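Local atomic coordinates of restriction endonuclease EcoP15I, modification subunit (Escherichia coli, PDB entry 4ZCF), a protein that methylates adenine on one strand of the DNA site 5'-CAGCAG-3' using S-adenosyl-L-methionine, and joins the Res subunit in DNA restriction. Residues A[58-63]-A[173-178]; A[83-88]-A[508-513]; A[116-121]-A[432-437]; A[319-324]-A[372-377]. All blocks are in the same frame, centred on the assembly; numbering follows the deposited sequence.

In the fold
Contact 1 opens first, at strand 57-60. Contact 2 opens at the short helix 82-86 and contact 3 at strand 117-122. Contact 1 then closes on helix 171-188, so it crosses contacts 2 and 3. Contact 4 opens and closes later, between residues 319 and 377. It is the shortest loop of the four and lies within the spans of contacts 2 and 3. Contact 3 closes next, at strand 434-439, within the span of contact 2, which closes last, at strand 508-514. Contacts 2 and 3 reach the same large mixed sheet. Contact 1 ties the strand that pairs with the second subunit to a helix. Contact 4 builds a DNA-reading surface about 41 Å from contact 3, between centres.

Contact 1: residues A[58-63]-A[173-178]; sequences LNWLGK and AWLTFI
W60 lies flat against L175 where strand 57-60 meets helix 171-188 of the methyltransferase fold. The strand also pairs in an antiparallel ladder with a strand of the second subunit, so the sheet runs on across the dimer interface. The strand and helix segments lie nearly square to each other, at 103°. L175 can be followed outward. Its CB sits over the five-membered ring of W60, 3.7 Å from the centroid, in a CH-pi contact. With CG anti to the carbonyl carbon (chi1 -66°), CD1 continues over the indole and comes 3.8 Å from W60 CE3. L58 CD2 meets L175 CD1 at 4.0 Å and L175 CD2 at 4.2 Å, so the two leucines touch tip to tip. K63 CB lies over the opposite face of the indole, which is thus sandwiched between two aliphatic groups. At the ring edge, W60 NE1 donates to T176 OG1 at 3.1 Å, near the ring plane but bent (135° at the hydrogen). That hydroxyl also hydrogen-bonds S172 O, one turn back in its own helix. With an alanine at W60, T176 OG1 would probably lose its N-H donor and a gap would probably open beside L175. The chain leaves the strand through a type II turn from W60 to K63. G62 is the N-cap of the next helix, and its O touches T176 CG2 at 3.7 Å.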
# COMPACT_ATOMS: atom_id res chain seq x y z
N LEU A 58 -14.54 6.88 1.65
CA LEU A 58 -15.41 5.83 1.12
C LEU A 58 -16.16 5.30 2.37
O LEU A 58 -15.55 4.75 3.30
CB LEU A 58 -14.62 4.70 0.42
CG LEU A 58 -15.45 3.49 -0.06
CD1 LEU A 58 -16.25 3.83 -1.32
CD2 LEU A 58 -14.56 2.28 -0.32
N ASN A 59 -17.46 5.60 2.42
CA ASN A 59 -18.33 5.23 3.53
C ASN A 59 -19.40 4.34 2.97
O ASN A 59 -19.85 4.54 1.83
CB ASN A 59 -19.02 6.45 4.17
CG ASN A 59 -18.16 7.68 4.41
OD1 ASN A 59 -17.27 7.68 5.27
ND2 ASN A 59 -18.48 8.77 3.72
N TRP A 60 -19.77 3.34 3.77
CA TRP A 60 -20.81 2.39 3.47
C TRP A 60 -21.41 1.90 4.79
O TRP A 60 -20.69 1.87 5.81
CB TRP A 60 -20.28 1.25 2.54
CG TRP A 60 -19.48 0.18 3.23
CD1 TRP A 60 -19.96 -0.97 3.77
CD2 TRP A 60 -18.07 0.19 3.48
NE1 TRP A 60 -18.94 -1.70 4.33
CE2 TRP A 60 -17.77 -0.99 4.21
CE3 TRP A 60 -17.02 1.08 3.18
CZ2 TRP A 60 -16.48 -1.30 4.64
CZ3 TRP A 60 -15.73 0.74 3.57
CH2 TRP A 60 -15.47 -0.44 4.27
N LEU A 61 -22.71 1.54 4.80
CA LEU A 61 -23.43 0.97 5.95
C LEU A 61 -22.88 -0.45 6.12
O LEU A 61 -22.97 -1.26 5.18
CB LEU A 61 -24.96 0.93 5.67
CG LEU A 61 -25.88 0.19 6.68
CD1 LEU A 61 -26.10 1.00 7.96
CD2 LEU A 61 -27.24 -0.19 6.03
N GLY A 62 -22.24 -0.71 7.27
CA GLY A 62 -21.57 -1.98 7.52
C GLY A 62 -20.07 -1.84 7.73
O GLY A 62 -19.40 -2.82 8.07
N LYS A 63 -19.54 -0.60 7.57
CA LYS A 63 -18.14 -0.28 7.81
C LYS A 63 -17.81 -0.53 9.27
O LYS A 63 -16.75 -1.10 9.56
CB LYS A 63 -17.84 1.18 7.42
CG LYS A 63 -16.35 1.49 7.37
CD LYS A 63 -16.03 2.80 6.65
CE LYS A 63 -14.53 3.08 6.72
NZ LYS A 63 -14.10 4.14 5.76
N ALA A 173 -22.41 -4.36 0.85
CA ALA A 173 -22.39 -5.76 1.29
C ALA A 173 -21.04 -6.38 0.91
O ALA A 173 -20.36 -6.98 1.77
CB ALA A 173 -23.53 -6.54 0.66
N TRP A 174 -20.60 -6.13 -0.36
CA TRP A 174 -19.29 -6.57 -0.87
C TRP A 174 -18.13 -6.00 -0.06
O TRP A 174 -17.23 -6.76 0.30
CB TRP A 174 -19.15 -6.28 -2.36
CG TRP A 174 -18.00 -7.01 -3.00
CD1 TRP A 174 -18.02 -8.26 -3.55
CD2 TRP A 174 -16.64 -6.53 -3.15
NE1 TRP A 174 -16.78 -8.59 -4.05
CE2 TRP A 174 -15.91 -7.55 -3.80
CE3 TRP A 174 -15.98 -5.33 -2.80
CZ2 TRP A 174 -14.54 -7.40 -4.11
CZ3 TRP A 174 -14.63 -5.19 -3.09
CH2 TRP A 174 -13.93 -6.21 -3.76
N LEU A 175 -18.16 -4.70 0.29
CA LEU A 175 -17.11 -4.05 1.10
C LEU A 175 -17.09 -4.57 2.55
O LEU A 175 -16.02 -4.66 3.15
CB LEU A 175 -17.24 -2.53 1.06
CG LEU A 175 -16.98 -1.82 -0.30
CD1 LEU A 175 -17.53 -0.41 -0.27
CD2 LEU A 175 -15.50 -1.76 -0.64
N THR A 176 -18.27 -4.96 3.09
CA THR A 176 -18.41 -5.52 4.43
C THR A 176 -17.73 -6.90 4.44
O THR A 176 -17.11 -7.27 5.44
CB THR A 176 -19.91 -5.59 4.85
OG1 THR A 176 -20.54 -4.33 4.61
CG2 THR A 176 -20.10 -5.98 6.33
N PHE A 177 -17.84 -7.64 3.33
CA PHE A 177 -17.23 -8.95 3.15
C PHE A 177 -15.69 -8.90 3.05
O PHE A 177 -15.05 -9.60 3.84
CB PHE A 177 -17.89 -9.73 2.00
CG PHE A 177 -17.17 -11.00 1.58
CD1 PHE A 177 -17.06 -12.08 2.45
CD2 PHE A 177 -16.62 -11.12 0.31
CE1 PHE A 177 -16.38 -13.24 2.07
CE2 PHE A 177 -15.93 -12.27 -0.06
CZ PHE A 177 -15.82 -13.32 0.82
N ILE A 178 -15.10 -8.09 2.13
CA ILE A 178 -13.62 -8.05 2.00
C ILE A 178 -12.84 -7.33 3.08
O ILE A 178 -11.75 -7.80 3.40
CB ILE A 178 -13.05 -7.73 0.58
CG1 ILE A 178 -13.68 -6.49 -0.03
CG2 ILE A 178 -13.14 -8.94 -0.38
CD1 ILE A 178 -13.08 -5.18 0.38

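Contact 2: residues A[83-88]-A[508-513]; sequences THNQQE and KVYQLM
The imidazole of H84 carries a methyl of V509 on one face. V509 CG2 stands over it, 3.7 Å from the ring centroid and shifted toward the rim, in a CH-pi contact. The two side chains meet at about a right angle. F507 also meets this ring, the two planes at about 50°. The other flat group is the amide of N85, which bonds through both its O and its N. N85 OD1 accepts from V509 N at 2.7 Å, a nearly straight bond whose donor is tilted out of the carbonyl plane. N85 ND2 donates to V509 O at 3.0 Å, close to its own amide plane. With CG anti to the carbonyl carbon (chi1 -52°), the amide reaches both backbone groups of one residue. N85 ND2 also donates to E80 OE1. The aliphatic start of K508 packs beside the amide, its CG 3.8 Å from N85 CG, while K508 NZ runs on to L557 O. A leucine in place of N85 would probably leave V509 N and V509 O without mates and E80 OE1 without this donor. K508 and Y510 bond to the chain around strand 96-99. On the strand 76-80 side V509 also bonds the backbone of D81, and the N85 amide appears to continue that pairing. It fastens helix 82-86 to strand 508-514 of the large mixed sheet in this Rossmann-like fold.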
# COMPACT_ATOMS: atom_id res chain seq x y z
N THR A 83 -4.32 -38.48 8.63
CA THR A 83 -4.18 -39.47 7.54
C THR A 83 -3.32 -38.85 6.41
O THR A 83 -2.22 -39.35 6.14
CB THR A 83 -5.56 -39.99 7.06
OG1 THR A 83 -6.39 -40.30 8.18
CG2 THR A 83 -5.45 -41.22 6.16
N HIS A 84 -3.79 -37.71 5.83
CA HIS A 84 -3.10 -36.96 4.79
C HIS A 84 -1.64 -36.58 5.16
O HIS A 84 -0.73 -36.85 4.39
CB HIS A 84 -3.93 -35.72 4.35
CG HIS A 84 -3.37 -35.02 3.13
ND1 HIS A 84 -3.87 -35.27 1.86
CD2 HIS A 84 -2.34 -34.16 3.02
CE1 HIS A 84 -3.14 -34.54 1.04
NE2 HIS A 84 -2.20 -33.86 1.69
N ASN A 85 -1.43 -35.95 6.32
CA ASN A 85 -0.10 -35.47 6.71
C ASN A 85 0.96 -36.54 6.95
O ASN A 85 2.15 -36.25 6.78
CB ASN A 85 -0.17 -34.48 7.86
CG ASN A 85 -1.12 -33.33 7.63
OD1 ASN A 85 -1.55 -33.07 6.51
ND2 ASN A 85 -1.49 -32.65 8.68
N GLN A 86 0.54 -37.75 7.34
CA GLN A 86 1.43 -38.88 7.63
C GLN A 86 1.90 -39.61 6.36
O GLN A 86 2.83 -40.42 6.44
CB GLN A 86 0.79 -39.86 8.65
CG GLN A 86 0.91 -39.39 10.10
CD GLN A 86 0.71 -40.51 11.11
OE1 GLN A 86 1.47 -41.48 11.18
NE2 GLN A 86 -0.30 -40.36 11.96
N GLN A 87 1.26 -39.34 5.20
CA GLN A 87 1.66 -39.95 3.94
C GLN A 87 3.04 -39.43 3.56
O GLN A 87 3.36 -38.28 3.84
CB GLN A 87 0.62 -39.75 2.83
CG GLN A 87 -0.61 -40.63 3.06
CD GLN A 87 -1.63 -40.53 1.97
OE1 GLN A 87 -1.42 -41.02 0.85
NE2 GLN A 87 -2.78 -39.95 2.28
N GLU A 88 3.91 -40.34 3.06
CA GLU A 88 5.30 -40.06 2.70
C GLU A 88 5.48 -38.72 1.94
O GLU A 88 6.32 -37.92 2.33
CB GLU A 88 5.92 -41.25 1.95
CG GLU A 88 7.42 -41.38 2.15
CD GLU A 88 7.93 -42.02 3.44
OE1 GLU A 88 7.16 -42.13 4.42
OE2 GLU A 88 9.11 -42.43 3.45
N LYS A 508 0.63 -30.27 3.51
CA LYS A 508 -0.07 -30.65 4.73
C LYS A 508 -1.45 -30.02 4.77
O LYS A 508 -1.64 -28.91 4.28
CB LYS A 508 0.76 -30.30 5.97
CG LYS A 508 1.80 -31.37 6.31
CD LYS A 508 2.90 -30.91 7.27
CE LYS A 508 2.46 -30.48 8.65
NZ LYS A 508 3.61 -29.96 9.46
N VAL A 509 -2.44 -30.77 5.30
CA VAL A 509 -3.83 -30.33 5.46
C VAL A 509 -4.08 -30.00 6.95
O VAL A 509 -3.57 -30.69 7.83
CB VAL A 509 -4.89 -31.32 4.86
CG1 VAL A 509 -6.32 -30.84 5.09
CG2 VAL A 509 -4.65 -31.53 3.38
N TYR A 510 -4.80 -28.91 7.19
CA TYR A 510 -5.23 -28.38 8.48
C TYR A 510 -6.66 -27.95 8.31
O TYR A 510 -7.06 -27.63 7.19
CB TYR A 510 -4.36 -27.20 8.91
CG TYR A 510 -3.05 -27.65 9.49
CD1 TYR A 510 -2.94 -27.96 10.84
CD2 TYR A 510 -1.94 -27.85 8.68
CE1 TYR A 510 -1.74 -28.41 11.38
CE2 TYR A 510 -0.74 -28.32 9.21
CZ TYR A 510 -0.65 -28.62 10.55
OH TYR A 510 0.55 -29.05 11.07
N GLN A 511 -7.44 -28.00 9.38
CA GLN A 511 -8.86 -27.63 9.37
C GLN A 511 -9.31 -26.98 10.68
O GLN A 511 -8.76 -27.25 11.74
CB GLN A 511 -9.73 -28.86 9.06
CG GLN A 511 -9.50 -30.05 9.99
CD GLN A 511 -10.09 -31.29 9.39
OE1 GLN A 511 -11.31 -31.48 9.36
NE2 GLN A 511 -9.23 -32.12 8.82
N LEU A 512 -10.34 -26.13 10.59
CA LEU A 512 -10.91 -25.50 11.77
C LEU A 512 -11.76 -26.53 12.53
O LEU A 512 -12.49 -27.32 11.91
CB LEU A 512 -11.79 -24.28 11.41
CG LEU A 512 -11.11 -23.02 10.92
CD1 LEU A 512 -12.15 -22.01 10.56
CD2 LEU A 512 -10.13 -22.46 11.95
N MET A 513 -11.67 -26.51 13.88
CA MET A 513 -12.42 -27.44 14.76
C MET A 513 -13.28 -26.66 15.73
O MET A 513 -12.84 -25.59 16.17
CB MET A 513 -11.47 -28.33 15.60
CG MET A 513 -10.54 -29.17 14.77
SD MET A 513 -11.35 -30.49 13.82
CE MET A 513 -11.52 -31.74 15.07

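Contact 3: residues A[116-121]-A[432-437]; sequences KVKMIY and DGEGIV
M119 and V437 form a parallel beta bridge, their CA atoms 5.0 Å apart, between strands 117-122 and 434-439 of the large sheet. The chain turns a corner at K118, and the pairing is uneven there. I436 O accepts from both K118 N and M119 N, each at 3.2 Å. The first bond uses a lone pair in the carbonyl plane; the second runs almost straight on from the carbonyl. V437 CA adds a CH...O contact to M119 O. Before the corner, a water spans from K116 O to I436 N. Among the side chains, I436 CG2 meets V117 CG1 and V117 CG2, each at 3.9 Å. The M119 and V437 side chains share a face of the sheet, where I427 of helix 420-430 packs on both. The aliphatic chain of K118 passes over G435, which has no side chain in its way, and K118 CD lies beside E434 O. Strand 117-122 leads straight into residues 123-126, predicted to bind S-adenosyl methionine. K118 NZ and E434 OE1 stay 4.7 Å apart, too far for a salt bridge. K118 NZ makes a weak hydrogen bond to A430 O and E434 pairs with R190, so any pull between K118 and E434 is probably long-range.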
# COMPACT_ATOMS: atom_id res chain seq x y z
N LYS A 116 5.31 -12.40 7.92
CA LYS A 116 6.21 -13.39 7.34
C LYS A 116 5.95 -13.76 5.90
O LYS A 116 6.81 -14.42 5.31
CB LYS A 116 6.21 -14.68 8.19
CG LYS A 116 6.57 -14.46 9.64
CD LYS A 116 7.70 -15.34 10.11
CE LYS A 116 8.12 -14.95 11.51
NZ LYS A 116 6.95 -14.96 12.46
N VAL A 117 4.77 -13.37 5.36
CA VAL A 117 4.30 -13.61 3.98
C VAL A 117 4.95 -12.60 3.02
O VAL A 117 4.88 -11.40 3.27
CB VAL A 117 2.75 -13.58 3.90
CG1 VAL A 117 2.25 -14.00 2.53
CG2 VAL A 117 2.13 -14.47 4.97
N LYS A 118 5.59 -13.09 1.93
CA LYS A 118 6.24 -12.21 0.93
C LYS A 118 5.23 -11.75 -0.11
O LYS A 118 5.37 -10.66 -0.66
CB LYS A 118 7.39 -12.94 0.22
CG LYS A 118 8.52 -12.00 -0.24
CD LYS A 118 9.60 -12.77 -1.00
CE LYS A 118 10.85 -11.97 -1.35
NZ LYS A 118 10.56 -10.68 -2.04
N MET A 119 4.23 -12.60 -0.42
CA MET A 119 3.24 -12.28 -1.44
C MET A 119 1.90 -12.88 -1.12
O MET A 119 1.82 -14.03 -0.69
CB MET A 119 3.70 -12.77 -2.82
CG MET A 119 2.92 -12.19 -3.98
SD MET A 119 3.17 -13.14 -5.51
CE MET A 119 1.60 -13.04 -6.20
N ILE A 120 0.85 -12.13 -1.41
CA ILE A 120 -0.53 -12.55 -1.34
C ILE A 120 -1.13 -12.38 -2.71
O ILE A 120 -1.04 -11.29 -3.28
CB ILE A 120 -1.35 -11.78 -0.27
CG1 ILE A 120 -0.76 -11.99 1.17
CG2 ILE A 120 -2.86 -12.13 -0.36
CD1 ILE A 120 -1.51 -11.22 2.30
N TYR A 121 -1.71 -13.45 -3.26
CA TYR A 121 -2.49 -13.39 -4.49
C TYR A 121 -3.87 -13.87 -4.12
O TYR A 121 -4.00 -14.92 -3.53
CB TYR A 121 -1.93 -14.25 -5.65
CG TYR A 121 -2.91 -14.23 -6.82
CD1 TYR A 121 -3.12 -13.05 -7.55
CD2 TYR A 121 -3.75 -15.30 -7.07
CE1 TYR A 121 -4.09 -12.98 -8.54
CE2 TYR A 121 -4.76 -15.22 -8.03
CZ TYR A 121 -4.91 -14.07 -8.78
OH TYR A 121 -5.87 -13.98 -9.74
N ASP A 432 11.68 -13.58 -5.18
CA ASP A 432 12.79 -13.85 -6.11
C ASP A 432 13.41 -15.24 -5.87
O ASP A 432 14.58 -15.34 -5.48
CB ASP A 432 13.81 -12.70 -6.13
CG ASP A 432 14.44 -12.44 -7.48
OD1 ASP A 432 13.69 -12.14 -8.45
OD2 ASP A 432 15.70 -12.47 -7.57
N GLY A 433 12.60 -16.28 -6.08
CA GLY A 433 12.99 -17.67 -5.88
C GLY A 433 12.76 -18.21 -4.48
O GLY A 433 12.92 -19.41 -4.24
N GLU A 434 12.35 -17.35 -3.55
CA GLU A 434 12.12 -17.66 -2.12
C GLU A 434 10.89 -16.88 -1.59
O GLU A 434 10.64 -15.78 -2.06
CB GLU A 434 13.41 -17.29 -1.33
CG GLU A 434 13.25 -16.70 0.07
CD GLU A 434 12.89 -15.23 0.23
OE1 GLU A 434 13.08 -14.45 -0.72
OE2 GLU A 434 12.41 -14.86 1.33
N GLY A 435 10.21 -17.44 -0.59
CA GLY A 435 9.09 -16.75 0.06
C GLY A 435 7.79 -17.49 0.16
O GLY A 435 7.51 -18.40 -0.62
N ILE A 436 6.98 -17.07 1.13
CA ILE A 436 5.65 -17.62 1.41
C ILE A 436 4.66 -16.94 0.47
O ILE A 436 4.66 -15.71 0.36
CB ILE A 436 5.31 -17.42 2.92
CG1 ILE A 436 6.14 -18.37 3.83
CG2 ILE A 436 3.81 -17.50 3.21
CD1 ILE A 436 6.13 -18.05 5.36
N VAL A 437 3.85 -17.75 -0.27
CA VAL A 437 2.82 -17.24 -1.17
C VAL A 437 1.48 -17.63 -0.58
O VAL A 437 1.25 -18.82 -0.36
CB VAL A 437 2.99 -17.69 -2.65
CG1 VAL A 437 1.78 -17.28 -3.49
CG2 VAL A 437 4.26 -17.11 -3.26
O HOH W 1 8.25 -15.24 3.24

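Contact 4: residues A[319-324]-A[372-377]; sequences QSVHNP and NKIIEL. With nucleotides of chain D.
Q319 and E376 join the loop 319-324 to the start of strand 376-380 in a DNA-reading surface. It sits at the end of the small antiparallel sheet that holds strands 313-318 and 376-380, far from the chain centre and probably part of the target-recognition region. Behind the surface is a hydrophobic layer. V321 CG2 packs on I375 CD1 at 3.8 Å and also on L377 CD1, while V321 CG1 meets I374 CG2. The front faces the bases of chain D from the major-groove side. Q319 reads two neighbouring bases: its backbone O accepts from N6 of DA5 at 2.8 Å, and its OE1 accepts from N4 of DC4 at 2.7 Å. The Q319 chain runs extended beyond CG, side by side with E376 and pointing the same way, which carries the amide out to DC4. H322 lays one ring face over N7 of DA5, and its NE2 bonds a guanine N7 of the bound DNA. The DNA backbone is gripped as well. I374 N donates to OP1 of DC4 of chain D, nearly straight at 170°, and K373 NZ donates to OP2 of the same phosphate at 3.0 Å. Bends at chi2 and chi4 (70° and 68°) turn K373 NZ back to I374 O, where it also forms a salt bridge with E376 OE2 at 2.8 Å. E376 thus links the phosphate-binding lysine to the base-reading glutamine, and probably steadies both. Q319 NE2 donates to E376 OE2 at 3.2 Å from above the carboxylate plane, while K373 NZ reaches that oxygen from the opposite face.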
# COMPACT_ATOMS: atom_id res chain seq x y z
N GLN A 319 20.10 3.17 -29.64
CA GLN A 319 19.86 4.54 -30.09
C GLN A 319 19.18 5.28 -28.97
O GLN A 319 18.14 5.92 -29.17
CB GLN A 319 19.00 4.49 -31.36
CG GLN A 319 19.65 3.56 -32.41
CD GLN A 319 18.81 3.22 -33.59
OE1 GLN A 319 17.55 3.31 -33.59
NE2 GLN A 319 19.50 2.80 -34.62
N SER A 320 19.84 5.23 -27.81
CA SER A 320 19.41 5.67 -26.47
C SER A 320 20.45 6.54 -25.78
O SER A 320 20.93 6.24 -24.68
CB SER A 320 19.13 4.42 -25.65
OG SER A 320 18.25 3.59 -26.37
N VAL A 321 20.76 7.66 -26.41
CA VAL A 321 21.77 8.63 -26.02
C VAL A 321 21.14 10.02 -25.86
O VAL A 321 21.66 10.88 -25.15
CB VAL A 321 22.87 8.51 -27.12
CG1 VAL A 321 23.23 9.83 -27.81
CG2 VAL A 321 24.09 7.72 -26.64
N HIS A 322 19.98 10.19 -26.47
CA HIS A 322 19.19 11.42 -26.52
C HIS A 322 18.44 11.75 -25.22
O HIS A 322 18.10 10.86 -24.43
CB HIS A 322 18.22 11.36 -27.73
CG HIS A 322 17.19 10.27 -27.68
ND1 HIS A 322 17.55 8.92 -27.65
CD2 HIS A 322 15.84 10.36 -27.70
CE1 HIS A 322 16.42 8.24 -27.63
NE2 HIS A 322 15.36 9.07 -27.66
N ASN A 323 18.12 13.03 -25.06
CA ASN A 323 17.42 13.50 -23.87
C ASN A 323 15.88 13.58 -24.08
O ASN A 323 15.42 14.33 -24.95
CB ASN A 323 18.01 14.84 -23.40
CG ASN A 323 17.51 15.30 -22.06
OD1 ASN A 323 17.76 14.68 -21.03
ND2 ASN A 323 16.79 16.40 -22.05
N PRO A 324 15.08 12.88 -23.23
CA PRO A 324 13.61 12.95 -23.36
C PRO A 324 12.98 14.27 -22.97
O PRO A 324 13.35 14.89 -21.97
CB PRO A 324 13.14 11.86 -22.40
CG PRO A 324 14.21 11.79 -21.35
CD PRO A 324 15.48 11.97 -22.12
N ASN A 372 28.37 12.35 -39.22
CA ASN A 372 26.97 12.68 -39.50
C ASN A 372 25.91 11.71 -38.91
O ASN A 372 24.71 11.93 -39.07
CB ASN A 372 26.75 13.00 -40.99
CG ASN A 372 27.77 13.98 -41.56
OD1 ASN A 372 27.97 15.08 -41.04
ND2 ASN A 372 28.46 13.58 -42.62
N LYS A 373 26.35 10.69 -38.15
CA LYS A 373 25.54 9.68 -37.47
C LYS A 373 25.60 9.87 -35.93
O LYS A 373 26.70 9.96 -35.36
CB LYS A 373 26.04 8.27 -37.90
CG LYS A 373 25.43 7.05 -37.20
CD LYS A 373 23.98 6.79 -37.58
CE LYS A 373 23.37 5.71 -36.70
NZ LYS A 373 23.20 6.12 -35.27
N ILE A 374 24.42 9.95 -35.26
CA ILE A 374 24.33 10.07 -33.80
C ILE A 374 24.86 8.77 -33.23
O ILE A 374 24.60 7.71 -33.81
CB ILE A 374 22.89 10.36 -33.28
CG1 ILE A 374 22.27 11.62 -33.94
CG2 ILE A 374 22.85 10.46 -31.75
CD1 ILE A 374 20.68 11.77 -33.69
N ILE A 375 25.63 8.85 -32.12
CA ILE A 375 26.21 7.67 -31.46
C ILE A 375 25.16 6.72 -30.87
O ILE A 375 24.03 7.11 -30.56
CB ILE A 375 27.29 8.03 -30.39
CG1 ILE A 375 26.79 9.04 -29.34
CG2 ILE A 375 28.59 8.45 -31.04
CD1 ILE A 375 27.41 8.86 -28.03
N GLU A 376 25.58 5.47 -30.70
CA GLU A 376 24.75 4.43 -30.12
C GLU A 376 25.54 3.76 -29.00
O GLU A 376 26.76 3.93 -28.89
CB GLU A 376 24.36 3.39 -31.20
CG GLU A 376 23.52 3.95 -32.33
CD GLU A 376 23.22 3.02 -33.49
OE1 GLU A 376 23.61 1.83 -33.43
OE2 GLU A 376 22.58 3.49 -34.47
N LEU A 377 24.82 3.00 -28.17
CA LEU A 377 25.39 2.23 -27.07
C LEU A 377 25.35 0.72 -27.37
O LEU A 377 24.31 0.19 -27.76
CB LEU A 377 24.62 2.51 -25.78
CG LEU A 377 24.99 3.79 -25.08
CD1 LEU A 377 23.78 4.40 -24.41
CD2 LEU A 377 26.10 3.53 -24.06
P DA D 5 16.30 14.05 -34.40
OP1 DA D 5 15.88 15.25 -35.18
OP2 DA D 5 17.51 14.14 -33.53
O5' DA D 5 15.05 13.57 -33.50
C5' DA D 5 13.71 13.51 -33.92
C4' DA D 5 12.84 12.76 -32.91
O4' DA D 5 13.17 11.35 -32.83
C3' DA D 5 12.84 13.27 -31.48
O3' DA D 5 11.49 13.59 -31.18
C2' DA D 5 13.40 12.12 -30.64
C1' DA D 5 13.08 10.91 -31.49
N9 DA D 5 13.97 9.76 -31.31
C8 DA D 5 15.31 9.79 -31.08
N7 DA D 5 15.84 8.60 -30.90
C5 DA D 5 14.78 7.71 -30.98
C6 DA D 5 14.70 6.30 -30.90
N6 DA D 5 15.76 5.51 -30.67
N1 DA D 5 13.46 5.73 -31.01
C2 DA D 5 12.42 6.52 -31.25
N3 DA D 5 12.39 7.86 -31.34
C4 DA D 5 13.61 8.41 -31.21
P DC D 4 20.69 9.01 -36.67
OP1 DC D 4 21.83 9.73 -37.29
OP2 DC D 4 20.97 8.08 -35.55
O5' DC D 4 19.55 10.05 -36.26
C5' DC D 4 18.57 10.41 -37.21
C4' DC D 4 17.26 10.89 -36.64
O4' DC D 4 16.31 9.81 -36.49
C3' DC D 4 17.26 11.67 -35.33
O3' DC D 4 16.42 12.83 -35.46
C2' DC D 4 16.73 10.63 -34.34
C1' DC D 4 15.76 9.81 -35.18
N1 DC D 4 15.59 8.36 -34.78
C2 DC D 4 14.34 7.74 -34.86
O2 DC D 4 13.34 8.41 -35.14
N3 DC D 4 14.24 6.42 -34.55
C4 DC D 4 15.30 5.72 -34.15
N4 DC D 4 15.14 4.43 -33.83
C5 DC D 4 16.60 6.31 -34.12
C6 DC D 4 16.69 7.61 -34.43
P DA D 3 22.30 3.71 -39.72
OP1 DA D 3 23.36 4.59 -40.26
OP2 DA D 3 22.66 2.76 -38.63
O5' DA D 3 21.08 4.62 -39.25
C5' DA D 3 20.50 5.57 -40.11
C4' DA D 3 19.50 6.42 -39.37
O4' DA D 3 18.24 5.72 -39.23
C3' DA D 3 19.93 6.80 -37.96
O3' DA D 3 19.97 8.21 -37.86
C2' DA D 3 18.90 6.17 -37.02
C1' DA D 3 17.72 5.90 -37.93
N9 DA D 3 17.02 4.67 -37.61
C8 DA D 3 17.52 3.40 -37.41
N7 DA D 3 16.60 2.49 -37.21
C5 DA D 3 15.43 3.20 -37.32
C6 DA D 3 14.08 2.83 -37.24
N6 DA D 3 13.69 1.57 -37.00
N1 DA D 3 13.16 3.82 -37.37
C2 DA D 3 13.54 5.09 -37.58
N3 DA D 3 14.78 5.54 -37.72
C4 DA D 3 15.66 4.54 -37.57